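Local coordinates for cobalamin biosynthesis protein CobN (Mycobacterium tuberculosis, PDB 7C6O) that is the large, catalytic subunit of cobaltochelatase and probably carries out the ATP-dependent insertion of cobalt into the corrin ring during cobalamin biosynthesis, at residues A261-G266 / Y843-K848; V507-G512 / H530-A535. One frame throughout, in Å; residues are numbered along the deposited sequence.

Overall arrangement
Contacts 1 and 2 tie together different parts of the CobN/magnesium chelatase region, their centres 36 Å apart and their nearest atoms about 21 Å apart. Contact 1 closes a loop of 576 residues, its centre about 12 Å from the centre of the chain; contact 2 is nested inside that loop, its centre about 24 Å from the centre of the chain, and bridges only 17 residues. Both are largely buried, although Pro510 of contact 2 is exposed. Their chemistry differs. Two irregular loops meet at 261-266 / 843-848 through a tyrosine hydrogen bond, a water and a glycerol, whereas at 507-512 / 530-535 prolines from a loop pack on a helix.

Contact 1: A261-G266 / Y843-K848; sequences AASAGG and YSVDPK. With GOL (glycerol), chain D.
Two irregular loops approach at Ser263 and Val845, whose CA atoms are 5.7 Å apart, and 261-266 then reverses through a type II beta turn from Ser263 to Gly266, closed by a backbone hydrogen bond from Gly266 N to Ser263 O. The direct polar link comes from Tyr843, whose OH donates to Ala262 O at 2.7 Å. It comes close to the C=O direction (160°), a little out of the carbonyl plane. The carbonyl oxygen lies at the ring edge, in the ring plane, and Ser263 CA approaches the same ring near CE1. With chi1 at 56°, Tyr843 CG lies between the backbone N and the carbonyl carbon, and the ring runs on toward Ala262, while Phe317 stacks on it.

Ser263 presses its CB against Ser844 O at 3.3 Å. Beside this contact a water accepts from Ala264 N and lies at hydrogen-bonding distance from Ser844 O, to which it probably donates, each at 2.9 Å. A glycerol, probably from the crystallisation liquor, forms a second bridge: its O3 is hydrogen-bonded to Ser263 OG at 3.0 Å and accepts a hydrogen bond from Asp846 N at 2.9 Å, while Val845 CB rests on its C3. Asp846 OD1 in turn accepts Lys848 N from above the carboxylate plane, and OD2 forms a salt bridge with Arg917, so both carboxylate oxygens are engaged. The arrangement is a junction of two loops, in which the loop after strand 246-249, at the start of its type II turn, meets Tyr843-Val845; an Asx turn at Asp846 follows on the way to helix 853-874.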
loop_
_atom_site.group_PDB
_atom_site.type_symbol
_atom_site.label_atom_id
_atom_site.label_comp_id
_atom_site.label_asym_id
_atom_site.label_seq_id
_atom_site.Cartn_x
_atom_site.Cartn_y
_atom_site.Cartn_z
ATOM N N ALA A 261 11.549 13.347 -1.609
ATOM C CA ALA A 261 12.870 13.141 -2.184
ATOM C C ALA A 261 13.566 11.901 -1.639
ATOM O O ALA A 261 14.728 11.660 -1.982
ATOM C CB ALA A 261 13.744 14.376 -1.950
ATOM N N ALA A 262 12.887 11.107 -0.809
ATOM C CA ALA A 262 13.512 9.982 -0.125
ATOM C C ALA A 262 12.863 8.640 -0.445
ATOM O O ALA A 262 13.201 7.637 0.193
ATOM C CB ALA A 262 13.494 10.211 1.390
ATOM N N SER A 263 11.946 8.586 -1.405
ATOM C CA SER A 263 11.268 7.338 -1.723
ATOM C C SER A 263 12.058 6.594 -2.799
ATOM O O SER A 263 13.208 6.930 -3.095
ATOM C CB SER A 263 9.818 7.611 -2.123
ATOM O OG SER A 263 9.735 8.592 -3.137
ATOM N N ALA A 264 11.450 5.562 -3.387
ATOM C CA ALA A 264 12.147 4.722 -4.356
ATOM C C ALA A 264 12.750 5.562 -5.475
ATOM O O ALA A 264 12.081 6.421 -6.056
ATOM C CB ALA A 264 11.188 3.682 -4.937
ATOM N N GLY A 265 14.027 5.312 -5.765
ATOM C CA GLY A 265 14.755 6.068 -6.758
ATOM C C GLY A 265 15.331 7.379 -6.272
ATOM O O GLY A 265 16.162 7.971 -6.978
ATOM N N GLY A 266 14.933 7.850 -5.097
ATOM C CA GLY A 266 15.379 9.122 -4.574
ATOM C C GLY A 266 16.585 8.995 -3.666
ATOM O O GLY A 266 17.315 8.002 -3.684
ATOM N N TYR A 843 8.660 1.634 3.578
ATOM C CA TYR A 843 7.713 2.721 3.398
ATOM C C TYR A 843 7.446 2.888 1.906
ATOM O O TYR A 843 8.015 2.182 1.069
ATOM C CB TYR A 843 8.234 4.013 4.033
ATOM C CG TYR A 843 9.590 4.479 3.540
ATOM C CD1 TYR A 843 9.704 5.278 2.406
ATOM C CD2 TYR A 843 10.753 4.146 4.223
ATOM C CE1 TYR A 843 10.938 5.717 1.959
ATOM C CE2 TYR A 843 11.993 4.585 3.784
ATOM C CZ TYR A 843 12.079 5.371 2.654
ATOM O OH TYR A 843 13.309 5.810 2.213
ATOM N N SER A 844 6.566 3.831 1.561
ATOM C CA SER A 844 6.167 3.992 0.172
ATOM C C SER A 844 6.475 5.414 -0.267
ATOM O O SER A 844 7.640 5.740 -0.538
ATOM C CB SER A 844 4.696 3.604 -0.019
ATOM O OG SER A 844 3.851 4.309 0.874
ATOM N N VAL A 845 5.471 6.286 -0.367
ATOM C CA VAL A 845 5.627 7.583 -1.010
ATOM C C VAL A 845 4.967 8.665 -0.169
ATOM O O VAL A 845 4.135 8.395 0.701
ATOM C CB VAL A 845 5.026 7.590 -2.436
ATOM C CG1 VAL A 845 5.735 6.575 -3.321
ATOM C CG2 VAL A 845 3.527 7.315 -2.388
ATOM N N ASP A 846 5.362 9.901 -0.435
ATOM C CA ASP A 846 4.638 11.062 0.060
ATOM C C ASP A 846 3.328 11.139 -0.708
ATOM O O ASP A 846 3.350 11.416 -1.915
ATOM C CB ASP A 846 5.471 12.335 -0.131
ATOM C CG ASP A 846 4.747 13.598 0.321
ATOM O OD1 ASP A 846 3.610 13.516 0.829
ATOM O OD2 ASP A 846 5.330 14.692 0.163
ATOM N N PRO A 847 2.178 10.896 -0.074
ATOM C CA PRO A 847 0.917 10.832 -0.828
ATOM C C PRO A 847 0.453 12.172 -1.365
ATOM O O PRO A 847 -0.461 12.195 -2.200
ATOM C CB PRO A 847 -0.072 10.275 0.201
ATOM C CG PRO A 847 0.473 10.751 1.515
ATOM C CD PRO A 847 1.973 10.705 1.374
ATOM N N LYS A 848 1.035 13.282 -0.911
ATOM C CA LYS A 848 0.733 14.601 -1.452
ATOM C C LYS A 848 1.658 14.991 -2.596
ATOM O O LYS A 848 1.537 16.103 -3.124
ATOM C CB LYS A 848 0.810 15.654 -0.338
ATOM C CG LYS A 848 -0.227 15.460 0.764
ATOM C CD LYS A 848 0.104 16.275 2.009
ATOM C CE LYS A 848 -0.002 17.769 1.750
ATOM N NZ LYS A 848 -1.393 18.182 1.415
HETATM C C1 GOL D . 8.398 11.362 -5.226
HETATM O O1 GOL D . 8.740 12.637 -5.651
HETATM C C2 GOL D . 7.013 11.454 -4.591
HETATM O O2 GOL D . 6.027 11.647 -5.542
HETATM C C3 GOL D . 6.846 10.121 -3.856
HETATM O O3 GOL D . 7.342 10.286 -2.564
HETATM O O HOH W 1 9.331 4.007 -2.083
#

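Contact 2: V507-G512 / H530-A535; sequences VQPPRG and HHYLAA
Pro509 packs on Tyr532 and Ala535 of helix 530-539, and this apolar contact dominates. Its CB meets Tyr532 CD2 at 3.6 Å and its CG reaches Ala535 CB, also at 3.6 Å. The same CG stands 4.1 Å above one face of the tyrosine ring, offset toward the rim. Tyr532 has CG anti to the backbone N (chi1 -170°), which extends the ring from the helix alongside the loop. Pro510 CD also approaches the edge of the His531 ring.

Carbonyl groups add close contacts with the tyrosine ring: Pro509 O lies 3.4 Å from Tyr532 CE2, and Pro510 O sits at the ring edge, 3.5 Å from Tyr532 CD2.

No direct hydrogen bond spans the segments. A water donates to Pro510 O at 3.0 Å and makes a weak bond with His531 ND1, lying in the imidazole plane. The polar ends of Gln508 and Tyr532 converge on Asn560, which donates its backbone N to Gln508 OE1 and is hydrogen-bonded through OD1 to Tyr532 OH; Gln508 NE2 pairs with Tyr536 OH. This is proline-aromatic packing of a loop on a helix, joining the loop that leaves strand 503-507 to the first turns of helix 530-539.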
loop_
_atom_site.group_PDB
_atom_site.type_symbol
_atom_site.label_atom_id
_atom_site.label_comp_id
_atom_site.label_asym_id
_atom_site.label_seq_id
_atom_site.Cartn_x
_atom_site.Cartn_y
_atom_site.Cartn_z
ATOM N N VAL A 507 -3.813 -22.267 9.302
ATOM C CA VAL A 507 -4.347 -21.659 8.093
ATOM C C VAL A 507 -5.292 -20.541 8.507
ATOM O O VAL A 507 -6.146 -20.729 9.379
ATOM C CB VAL A 507 -5.060 -22.702 7.223
ATOM C CG1 VAL A 507 -5.614 -22.042 5.977
ATOM C CG2 VAL A 507 -4.107 -23.829 6.858
ATOM N N GLN A 508 -5.119 -19.371 7.904
ATOM C CA GLN A 508 -5.975 -18.235 8.218
ATOM C C GLN A 508 -7.437 -18.627 8.024
ATOM O O GLN A 508 -7.774 -19.257 7.011
ATOM C CB GLN A 508 -5.613 -17.048 7.330
ATOM C CG GLN A 508 -6.142 -15.715 7.815
ATOM C CD GLN A 508 -5.573 -14.555 7.028
ATOM O OE1 GLN A 508 -5.514 -14.597 5.799
ATOM N NE2 GLN A 508 -5.140 -13.513 7.734
ATOM N N PRO A 509 -8.320 -18.304 8.967
ATOM C CA PRO A 509 -9.706 -18.746 8.849
ATOM C C PRO A 509 -10.352 -18.151 7.616
ATOM O O PRO A 509 -9.945 -17.077 7.136
ATOM C CB PRO A 509 -10.358 -18.220 10.136
ATOM C CG PRO A 509 -9.234 -17.925 11.057
ATOM C CD PRO A 509 -8.082 -17.539 10.200
ATOM N N PRO A 510 -11.367 -18.813 7.068
ATOM C CA PRO A 510 -11.978 -18.322 5.831
ATOM C C PRO A 510 -12.760 -17.037 6.054
ATOM O O PRO A 510 -13.352 -16.810 7.113
ATOM C CB PRO A 510 -12.900 -19.471 5.411
ATOM C CG PRO A 510 -13.214 -20.175 6.674
ATOM C CD PRO A 510 -11.991 -20.060 7.538
ATOM N N ARG A 511 -12.749 -16.193 5.020
ATOM C CA ARG A 511 -13.446 -14.913 5.077
ATOM C C ARG A 511 -14.947 -15.103 5.272
ATOM O O ARG A 511 -15.595 -14.321 5.978
ATOM C CB ARG A 511 -13.149 -14.131 3.799
ATOM C CG ARG A 511 -13.854 -12.806 3.675
ATOM C CD ARG A 511 -13.200 -11.725 4.513
ATOM N NE ARG A 511 -13.850 -10.446 4.263
ATOM C CZ ARG A 511 -15.006 -10.085 4.805
ATOM N NH1 ARG A 511 -15.635 -10.906 5.637
ATOM N NH2 ARG A 511 -15.537 -8.906 4.513
ATOM N N GLY A 512 -15.519 -16.129 4.647
ATOM C CA GLY A 512 -16.923 -16.457 4.824
ATOM C C GLY A 512 -17.779 -16.399 3.573
ATOM O O GLY A 512 -18.961 -16.767 3.644
ATOM N N HIS A 530 -17.960 -15.902 13.727
ATOM C CA HIS A 530 -17.543 -16.262 15.078
ATOM C C HIS A 530 -16.347 -17.204 15.051
ATOM O O HIS A 530 -15.478 -17.131 15.926
ATOM C CB HIS A 530 -18.699 -16.908 15.846
ATOM C CG HIS A 530 -19.861 -15.993 16.088
ATOM N ND1 HIS A 530 -19.792 -14.901 16.927
ATOM C CD2 HIS A 530 -21.129 -16.024 15.615
ATOM C CE1 HIS A 530 -20.965 -14.295 16.954
ATOM N NE2 HIS A 530 -21.794 -14.955 16.166
ATOM N N HIS A 531 -16.287 -18.096 14.059
ATOM C CA HIS A 531 -15.136 -18.985 13.935
ATOM C C HIS A 531 -13.867 -18.203 13.615
ATOM O O HIS A 531 -12.803 -18.472 14.185
ATOM C CB HIS A 531 -15.406 -20.041 12.863
ATOM C CG HIS A 531 -14.252 -20.960 12.616
ATOM N ND1 HIS A 531 -13.404 -20.817 11.540
ATOM C CD2 HIS A 531 -13.802 -22.032 13.311
ATOM C CE1 HIS A 531 -12.484 -21.765 11.579
ATOM N NE2 HIS A 531 -12.703 -22.513 12.645
ATOM N N TYR A 532 -13.965 -17.227 12.710
ATOM C CA TYR A 532 -12.819 -16.380 12.393
ATOM C C TYR A 532 -12.313 -15.665 13.639
ATOM O O TYR A 532 -11.110 -15.666 13.928
ATOM C CB TYR A 532 -13.206 -15.371 11.306
ATOM C CG TYR A 532 -12.046 -14.597 10.717
ATOM C CD1 TYR A 532 -11.439 -13.565 11.425
ATOM C CD2 TYR A 532 -11.567 -14.887 9.447
ATOM C CE1 TYR A 532 -10.384 -12.856 10.894
ATOM C CE2 TYR A 532 -10.507 -14.179 8.903
ATOM C CZ TYR A 532 -9.922 -13.164 9.631
ATOM O OH TYR A 532 -8.868 -12.455 9.102
ATOM N N LEU A 533 -13.223 -15.047 14.395
ATOM C CA LEU A 533 -12.820 -14.319 15.594
ATOM C C LEU A 533 -12.282 -15.264 16.661
ATOM O O LEU A 533 -11.272 -14.963 17.308
ATOM C CB LEU A 533 -13.999 -13.510 16.134
ATOM C CG LEU A 533 -14.531 -12.417 15.206
ATOM C CD1 LEU A 533 -15.845 -11.855 15.730
ATOM C CD2 LEU A 533 -13.504 -11.309 15.043
ATOM N N ALA A 534 -12.938 -16.412 16.856
ATOM C CA ALA A 534 -12.484 -17.363 17.865
ATOM C C ALA A 534 -11.066 -17.843 17.581
ATOM O O ALA A 534 -10.251 -17.974 18.504
ATOM C CB ALA A 534 -13.441 -18.550 17.942
ATOM N N ALA A 535 -10.752 -18.104 16.310
ATOM C CA ALA A 535 -9.433 -18.621 15.964
ATOM C C ALA A 535 -8.337 -17.623 16.317
ATOM O O ALA A 535 -7.319 -17.988 16.916
ATOM C CB ALA A 535 -9.385 -18.979 14.480
HETATM O O HOH W 2 -14.465 -18.464 9.406
#